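PDB 3BYI: Rho GTPase-activating protein 15 from Homo sapiens, which switches off Rho-type GTPases such as RAC1 by stimulating conversion to the GDP-bound state, the GTPase-activating domain being the part of the protein present here. Local coordinates for residues 191-194 against 195-198; 98-101 against 102-105; 107-110 against 111-114. All blocks are in the same frame, centred on the assembly; numbering follows the deposited sequence.

Contact 1 (191-194 against 195-198); sequences IHMV and YQNQ
The backbone amides of Y195, Q196, N197 and Q198 each bond to the carbonyl four residues earlier, those of I191 to V194, in regular alpha-helical order; Y195 N to I191 O, at 3.0 Å, runs almost straight out from the carbonyl, with a C=O...N angle of 163°. These residues form an early part of helix 189-205 in the all-helical RhoGAP domain. I191 and Y195 are one turn apart and lie side by side. The I191 methyl CG2 sits over one face of the tyrosine ring, 3.7 Å from the centroid, in a CH-pi contact displaced toward the rim, so that CG2 comes within 3.3 Å of Y195 CZ. The isoleucine torsion explains the approach: CG2 is anti to the backbone N, while CG1 takes the place beside it. H192 reaches the same ring obliquely, its CD2 lying 3.8 Å from Y195 CD2, with the two ring planes inclined at 34°. The phenol OH continues to a weak hydrogen bond with K121. Q196 is buried and takes a different course: with chi1 at 68° its CG nestles against the carbonyl oxygens of H192 and M193. The amide at its end is engaged at both atoms, NE2 by E183 and OE1 by the backbone of A182, which fixes its orientation. V194 and Q198 run alongside each other, with V194 CG1 4.1 Å from Q198 CG.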
loop_
_atom_site.group_PDB
_atom_site.type_symbol
_atom_site.label_atom_id
_atom_site.label_comp_id
_atom_site.label_asym_id
_atom_site.label_seq_id
_atom_site.Cartn_x
_atom_site.Cartn_y
_atom_site.Cartn_z
ATOM N N ILE A 191 -12.317 -15.529 -8.911
ATOM C CA ILE A 191 -13.094 -14.335 -9.254
ATOM C C ILE A 191 -12.695 -13.128 -8.403
ATOM O O ILE A 191 -12.439 -12.051 -8.932
ATOM C CB ILE A 191 -14.615 -14.626 -9.221
ATOM C CG1 ILE A 191 -14.978 -15.627 -10.331
ATOM C CG2 ILE A 191 -15.421 -13.354 -9.379
ATOM C CD1 ILE A 191 -16.483 -15.940 -10.452
ATOM N N HIS A 192 -12.588 -13.297 -7.092
ATOM C CA HIS A 192 -12.225 -12.157 -6.227
ATOM C C HIS A 192 -10.821 -11.602 -6.544
ATOM O O HIS A 192 -10.551 -10.395 -6.425
ATOM C CB HIS A 192 -12.382 -12.511 -4.734
ATOM C CG HIS A 192 -13.811 -12.550 -4.264
ATOM N ND1 HIS A 192 -14.171 -12.948 -2.992
ATOM C CD2 HIS A 192 -14.971 -12.255 -4.904
ATOM C CE1 HIS A 192 -15.488 -12.880 -2.869
ATOM N NE2 HIS A 192 -15.997 -12.472 -4.016
ATOM N N MET A 193 -9.931 -12.497 -6.952
ATOM C CA MET A 193 -8.591 -12.097 -7.358
ATOM C C MET A 193 -8.604 -11.234 -8.644
ATOM O O MET A 193 -7.908 -10.232 -8.754
ATOM C CB MET A 193 -7.696 -13.331 -7.514
ATOM C CG MET A 193 -7.317 -13.982 -6.162
ATOM S SD MET A 193 -6.328 -15.505 -6.286
ATOM C CE MET A 193 -7.520 -16.744 -6.760
ATOM N N VAL A 194 -9.416 -11.602 -9.614
ATOM C CA VAL A 194 -9.590 -10.751 -10.795
ATOM C C VAL A 194 -10.221 -9.408 -10.428
ATOM O O VAL A 194 -9.825 -8.373 -10.950
ATOM C CB VAL A 194 -10.410 -11.456 -11.893
ATOM C CG1 VAL A 194 -10.476 -10.613 -13.197
ATOM C CG2 VAL A 194 -9.752 -12.816 -12.199
ATOM N N TYR A 195 -11.222 -9.427 -9.560
ATOM C CA TYR A 195 -11.914 -8.207 -9.167
ATOM C C TYR A 195 -10.930 -7.185 -8.617
ATOM O O TYR A 195 -10.934 -6.026 -9.012
ATOM C CB TYR A 195 -12.927 -8.471 -8.083
ATOM C CG TYR A 195 -14.224 -9.114 -8.491
ATOM C CD1 TYR A 195 -14.595 -9.270 -9.822
ATOM C CD2 TYR A 195 -15.119 -9.524 -7.504
ATOM C CE1 TYR A 195 -15.817 -9.857 -10.157
ATOM C CE2 TYR A 195 -16.326 -10.109 -7.824
ATOM C CZ TYR A 195 -16.685 -10.269 -9.142
ATOM O OH TYR A 195 -17.907 -10.843 -9.411
ATOM N N GLN A 196 -10.112 -7.611 -7.671
ATOM C CA GLN A 196 -9.237 -6.692 -7.013
ATOM C C GLN A 196 -8.097 -6.186 -7.898
ATOM O O GLN A 196 -7.745 -5.008 -7.836
ATOM C CB GLN A 196 -8.705 -7.300 -5.735
ATOM C CG GLN A 196 -7.766 -8.448 -5.892
ATOM C CD GLN A 196 -7.528 -9.112 -4.557
ATOM O OE1 GLN A 196 -7.983 -8.616 -3.532
ATOM N NE2 GLN A 196 -6.813 -10.222 -4.556
ATOM N N ASN A 197 -7.534 -7.055 -8.731
ATOM C CA ASN A 197 -6.519 -6.636 -9.684
ATOM C C ASN A 197 -7.075 -5.653 -10.737
ATOM O O ASN A 197 -6.402 -4.701 -11.135
ATOM C CB ASN A 197 -5.940 -7.856 -10.386
ATOM C CG ASN A 197 -5.125 -8.702 -9.442
ATOM O OD1 ASN A 197 -5.146 -8.465 -8.250
ATOM N ND2 ASN A 197 -4.417 -9.695 -9.961
ATOM N N GLN A 198 -8.308 -5.882 -11.174
ATOM C CA GLN A 198 -8.935 -4.975 -12.108
ATOM C C GLN A 198 -9.202 -3.622 -11.484
ATOM O O GLN A 198 -9.063 -2.607 -12.159
ATOM C CB GLN A 198 -10.227 -5.554 -12.675
ATOM C CG GLN A 198 -10.001 -6.626 -13.749
ATOM C CD GLN A 198 -9.102 -6.163 -14.854
ATOM O OE1 GLN A 198 -7.938 -6.589 -14.952
ATOM N NE2 GLN A 198 -9.623 -5.255 -15.687
#

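Contact 2 (98-101 against 102-105); sequences MFFR and ELPE
E102 N is shared between two carbonyls one residue apart, bonding to M98 O at 2.9 Å and more weakly to F99 O at 3.2 Å. F99 O is shared in turn, since it also receives a weak bond from L103 N. Such a mixture of bonds spanning four residues and three marks the C-terminal end of helix 89-102 in the RhoGAP domain, where the helix gives way to loop. L103 folds its side chain back against the F99 and F100 side chains, and its two methyls part company. CD2 lies over one face of the F99 ring, 4.1 Å from CZ, whereas CD1 meets F100 CD2 at 3.9 Å from an oblique direction. With CG beside the backbone N (chi1 -73°), the leucine branch point also rests 3.5 Å from F99 O. Cut back to an alanine, this position is likely to leave both rings without their methyl partners, with a gap beside the F99 face and at F100 CD2. On the side facing helix 63-74, E102 runs alongside M98, and its carboxylate forms a salt bridge with R70. Apolar and charged anchors thus act together: the leucine holds the departing chain against two rings of the helix it leaves, while the glutamate ties the helix end to a neighbouring helix.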
loop_
_atom_site.group_PDB
_atom_site.type_symbol
_atom_site.label_atom_id
_atom_site.label_comp_id
_atom_site.label_asym_id
_atom_site.label_seq_id
_atom_site.Cartn_x
_atom_site.Cartn_y
_atom_site.Cartn_z
ATOM N N MET A 98 4.421 -4.498 3.152
ATOM C CA MET A 98 4.187 -5.130 4.459
ATOM C C MET A 98 3.324 -4.250 5.368
ATOM O O MET A 98 2.501 -4.770 6.120
ATOM C CB MET A 98 5.525 -5.440 5.172
ATOM C CG MET A 98 5.349 -6.103 6.511
ATOM S SD MET A 98 6.859 -6.624 7.345
ATOM C CE MET A 98 7.199 -8.114 6.377
ATOM N N PHE A 99 3.534 -2.938 5.307
ATOM C CA PHE A 99 2.719 -1.978 6.046
ATOM C C PHE A 99 1.271 -2.121 5.630
ATOM O O PHE A 99 0.393 -2.300 6.468
ATOM C CB PHE A 99 3.224 -0.536 5.842
ATOM C CG PHE A 99 2.325 0.518 6.452
ATOM C CD1 PHE A 99 2.400 0.806 7.819
ATOM C CD2 PHE A 99 1.399 1.202 5.667
ATOM C CE1 PHE A 99 1.592 1.738 8.366
ATOM C CE2 PHE A 99 0.539 2.148 6.227
ATOM C CZ PHE A 99 0.645 2.442 7.547
ATOM N N PHE A 100 1.015 -2.103 4.326
ATOM C CA PHE A 100 -0.355 -2.229 3.847
ATOM C C PHE A 100 -0.983 -3.599 4.146
ATOM O O PHE A 100 -2.179 -3.698 4.468
ATOM C CB PHE A 100 -0.435 -1.906 2.374
ATOM C CG PHE A 100 -0.320 -0.438 2.088
ATOM C CD1 PHE A 100 0.835 0.085 1.510
ATOM C CD2 PHE A 100 -1.349 0.420 2.432
ATOM C CE1 PHE A 100 0.945 1.441 1.275
ATOM C CE2 PHE A 100 -1.266 1.765 2.171
ATOM C CZ PHE A 100 -0.119 2.282 1.594
ATOM N N ARG A 101 -0.161 -4.653 4.080
ATOM C CA ARG A 101 -0.628 -6.005 4.393
ATOM C C ARG A 101 -0.939 -6.178 5.878
ATOM O O ARG A 101 -1.786 -6.980 6.218
ATOM C CB ARG A 101 0.386 -7.094 3.946
ATOM C CG ARG A 101 0.372 -7.392 2.435
ATOM C CD ARG A 101 1.669 -8.105 1.949
ATOM N NE ARG A 101 1.763 -8.062 0.482
ATOM C CZ ARG A 101 2.885 -8.190 -0.238
ATOM N NH1 ARG A 101 4.067 -8.404 0.330
ATOM N NH2 ARG A 101 2.821 -8.118 -1.563
ATOM N N GLU A 102 -0.250 -5.431 6.739
ATOM C CA GLU A 102 -0.404 -5.596 8.197
ATOM C C GLU A 102 -1.482 -4.676 8.780
ATOM O O GLU A 102 -1.810 -4.822 9.913
ATOM C CB GLU A 102 0.967 -5.444 8.909
ATOM C CG GLU A 102 0.995 -6.114 10.266
ATOM C CD GLU A 102 2.365 -6.190 10.868
ATOM O OE1 GLU A 102 3.365 -6.116 10.131
ATOM O OE2 GLU A 102 2.432 -6.311 12.109
ATOM N N LEU A 103 -2.038 -3.748 8.002
ATOM C CA LEU A 103 -3.150 -2.925 8.463
ATOM C C LEU A 103 -4.215 -3.869 8.920
ATOM O O LEU A 103 -4.413 -4.857 8.275
ATOM C CB LEU A 103 -3.667 -2.074 7.304
ATOM C CG LEU A 103 -2.765 -0.907 6.891
ATOM C CD1 LEU A 103 -3.352 -0.149 5.724
ATOM C CD2 LEU A 103 -2.605 0.006 8.042
ATOM N N PRO A 104 -4.878 -3.623 10.069
ATOM C CA PRO A 104 -5.961 -4.544 10.437
ATOM C C PRO A 104 -7.133 -4.588 9.448
ATOM O O PRO A 104 -7.862 -5.568 9.411
ATOM C CB PRO A 104 -6.442 -4.024 11.802
ATOM C CG PRO A 104 -5.972 -2.639 11.874
ATOM C CD PRO A 104 -4.698 -2.569 11.073
ATOM N N GLU A 105 -7.364 -3.488 8.739
ATOM C CA GLU A 105 -8.367 -3.427 7.693
ATOM C C GLU A 105 -7.573 -2.973 6.464
ATOM O O GLU A 105 -6.638 -2.168 6.589
ATOM C CB GLU A 105 -9.477 -2.433 8.046
ATOM C CG GLU A 105 -10.665 -2.479 7.079
ATOM C CD GLU A 105 -11.712 -1.377 7.308
ATOM O OE1 GLU A 105 -11.413 -0.332 7.948
ATOM O OE2 GLU A 105 -12.856 -1.568 6.823
#

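Contact 3 (107-110 against 111-114); sequences LFPY and SFFE
The ring of F112 is met obliquely by the flank of P109. P109 CB lies 3.9 Å from F112 CD1, and CG is only slightly farther, so two methylenes of the pyrrolidine bear on one ring carbon. The two side chains lie side by side and point the same way. For F112 this follows from a chi1 of -77°, which sets CG beside the backbone N and brings the ring back along the proline. The buried P109 ring has further neighbours in L139 and in N143 of helix 141-159. F108, just before the turn, is anchored edge-to-face on F116 of helix 110-120.

The backbone here makes the entry to helix 110-120 of the RhoGAP domain. F112 N bonds to P109 O at 2.9 Å, and F113 N bonds to Y110 O at 3.2 Å. Both span three residues, the first closing a beta turn with Y110 and S111 at its corners. Neither donor lies on a carbonyl lone pair. P109 cannot offer a backbone NH, yet its carbonyl is put to use at the start of the turn.

S111 swings its hydroxyl to the proline side, where OG comes within 4.0 Å of P109 CB. Y110 leads its ring away from this turn to pack on R181 and E185. F112 CB lies 3.4 Å from P109 O, the same oxygen that accepts the F112 amide.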
loop_
_atom_site.group_PDB
_atom_site.type_symbol
_atom_site.label_atom_id
_atom_site.label_comp_id
_atom_site.label_asym_id
_atom_site.label_seq_id
_atom_site.Cartn_x
_atom_site.Cartn_y
_atom_site.Cartn_z
ATOM N N LEU A 107 -6.560 -1.018 2.894
ATOM C CA LEU A 107 -6.716 0.358 2.417
ATOM C C LEU A 107 -8.102 0.585 1.807
ATOM O O LEU A 107 -8.718 1.628 2.012
ATOM C CB LEU A 107 -5.633 0.708 1.393
ATOM C CG LEU A 107 -5.562 2.161 0.866
ATOM C CD1 LEU A 107 -5.400 3.153 1.997
ATOM C CD2 LEU A 107 -4.429 2.328 -0.191
ATOM N N PHE A 108 -8.552 -0.395 1.040
ATOM C CA PHE A 108 -9.899 -0.407 0.502
ATOM C C PHE A 108 -10.777 -1.063 1.555
ATOM O O PHE A 108 -10.675 -2.299 1.750
ATOM C CB PHE A 108 -9.933 -1.245 -0.787
ATOM C CG PHE A 108 -9.305 -0.567 -1.966
ATOM C CD1 PHE A 108 -7.917 -0.425 -2.057
ATOM C CD2 PHE A 108 -10.090 -0.079 -2.984
ATOM C CE1 PHE A 108 -7.335 0.195 -3.138
ATOM C CE2 PHE A 108 -9.520 0.559 -4.062
ATOM C CZ PHE A 108 -8.142 0.686 -4.153
ATOM N N PRO A 109 -11.627 -0.273 2.254
ATOM C CA PRO A 109 -12.377 -0.919 3.307
ATOM C C PRO A 109 -13.292 -2.032 2.794
ATOM O O PRO A 109 -13.880 -1.941 1.709
ATOM C CB PRO A 109 -13.181 0.236 3.943
ATOM C CG PRO A 109 -12.438 1.505 3.506
ATOM C CD PRO A 109 -11.967 1.161 2.145
ATOM N N TYR A 110 -13.377 -3.078 3.601
ATOM C CA TYR A 110 -14.294 -4.186 3.392
ATOM C C TYR A 110 -15.738 -3.704 3.119
ATOM O O TYR A 110 -16.433 -4.267 2.268
ATOM C CB TYR A 110 -14.331 -5.085 4.656
ATOM C CG TYR A 110 -13.042 -5.764 5.130
ATOM C CD1 TYR A 110 -12.367 -6.671 4.318
ATOM C CD2 TYR A 110 -12.554 -5.551 6.443
ATOM C CE1 TYR A 110 -11.208 -7.326 4.761
ATOM C CE2 TYR A 110 -11.394 -6.210 6.916
ATOM C CZ TYR A 110 -10.721 -7.095 6.060
ATOM O OH TYR A 110 -9.552 -7.729 6.492
ATOM N N SER A 111 -16.210 -2.695 3.861
ATOM C CA SER A 111 -17.575 -2.172 3.615
ATOM C C SER A 111 -17.739 -1.632 2.179
ATOM O O SER A 111 -18.828 -1.696 1.614
ATOM C CB SER A 111 -17.976 -1.118 4.640
ATOM O OG SER A 111 -17.082 -0.031 4.700
ATOM N N PHE A 112 -16.652 -1.153 1.567
ATOM C CA PHE A 112 -16.704 -0.657 0.202
ATOM C C PHE A 112 -16.528 -1.718 -0.897
ATOM O O PHE A 112 -16.860 -1.471 -2.055
ATOM C CB PHE A 112 -15.650 0.425 0.009
ATOM C CG PHE A 112 -16.022 1.746 0.595
ATOM C CD1 PHE A 112 -16.098 1.920 1.975
ATOM C CD2 PHE A 112 -16.260 2.837 -0.232
ATOM C CE1 PHE A 112 -16.432 3.165 2.521
ATOM C CE2 PHE A 112 -16.606 4.067 0.295
ATOM C CZ PHE A 112 -16.689 4.238 1.672
ATOM N N PHE A 113 -16.016 -2.893 -0.559
ATOM C CA PHE A 113 -15.621 -3.861 -1.596
ATOM C C PHE A 113 -16.749 -4.207 -2.600
ATOM O O PHE A 113 -16.528 -4.171 -3.829
ATOM C CB PHE A 113 -15.037 -5.133 -0.952
ATOM C CG PHE A 113 -14.574 -6.144 -1.958
ATOM C CD1 PHE A 113 -13.530 -5.848 -2.820
ATOM C CD2 PHE A 113 -15.212 -7.376 -2.080
ATOM C CE1 PHE A 113 -13.113 -6.771 -3.790
ATOM C CE2 PHE A 113 -14.799 -8.295 -3.031
ATOM C CZ PHE A 113 -13.762 -7.989 -3.897
ATOM N N GLU A 114 -17.948 -4.508 -2.094
ATOM C CA GLU A 114 -19.087 -4.804 -2.971
ATOM C C GLU A 114 -19.364 -3.647 -3.935
ATOM O O GLU A 114 -19.652 -3.877 -5.109
ATOM C CB GLU A 114 -20.346 -5.167 -2.176
#

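Contacts 2 and 3 are successive pieces of one connection, the end of helix 89-102 and the start of helix 110-120, with centres 14 Å apart. They meet inside the domain, where F100 CE2 lies 4.0 Å from L107 CD2. Contact 3 also touches contact 1: Y195 CD2 packs 4.1 Å from F113 CZ, bringing helix 189-205 against helix 110-120. Contacts 1 and 2 do not touch, their nearest atoms being about 10 Å apart, so contact 3 bridges them. The side chain of the predicted arginine finger R58 lies about 9 Å from that of R101 and about 12 Å from that of N197, whereas contact 3 lies away from it.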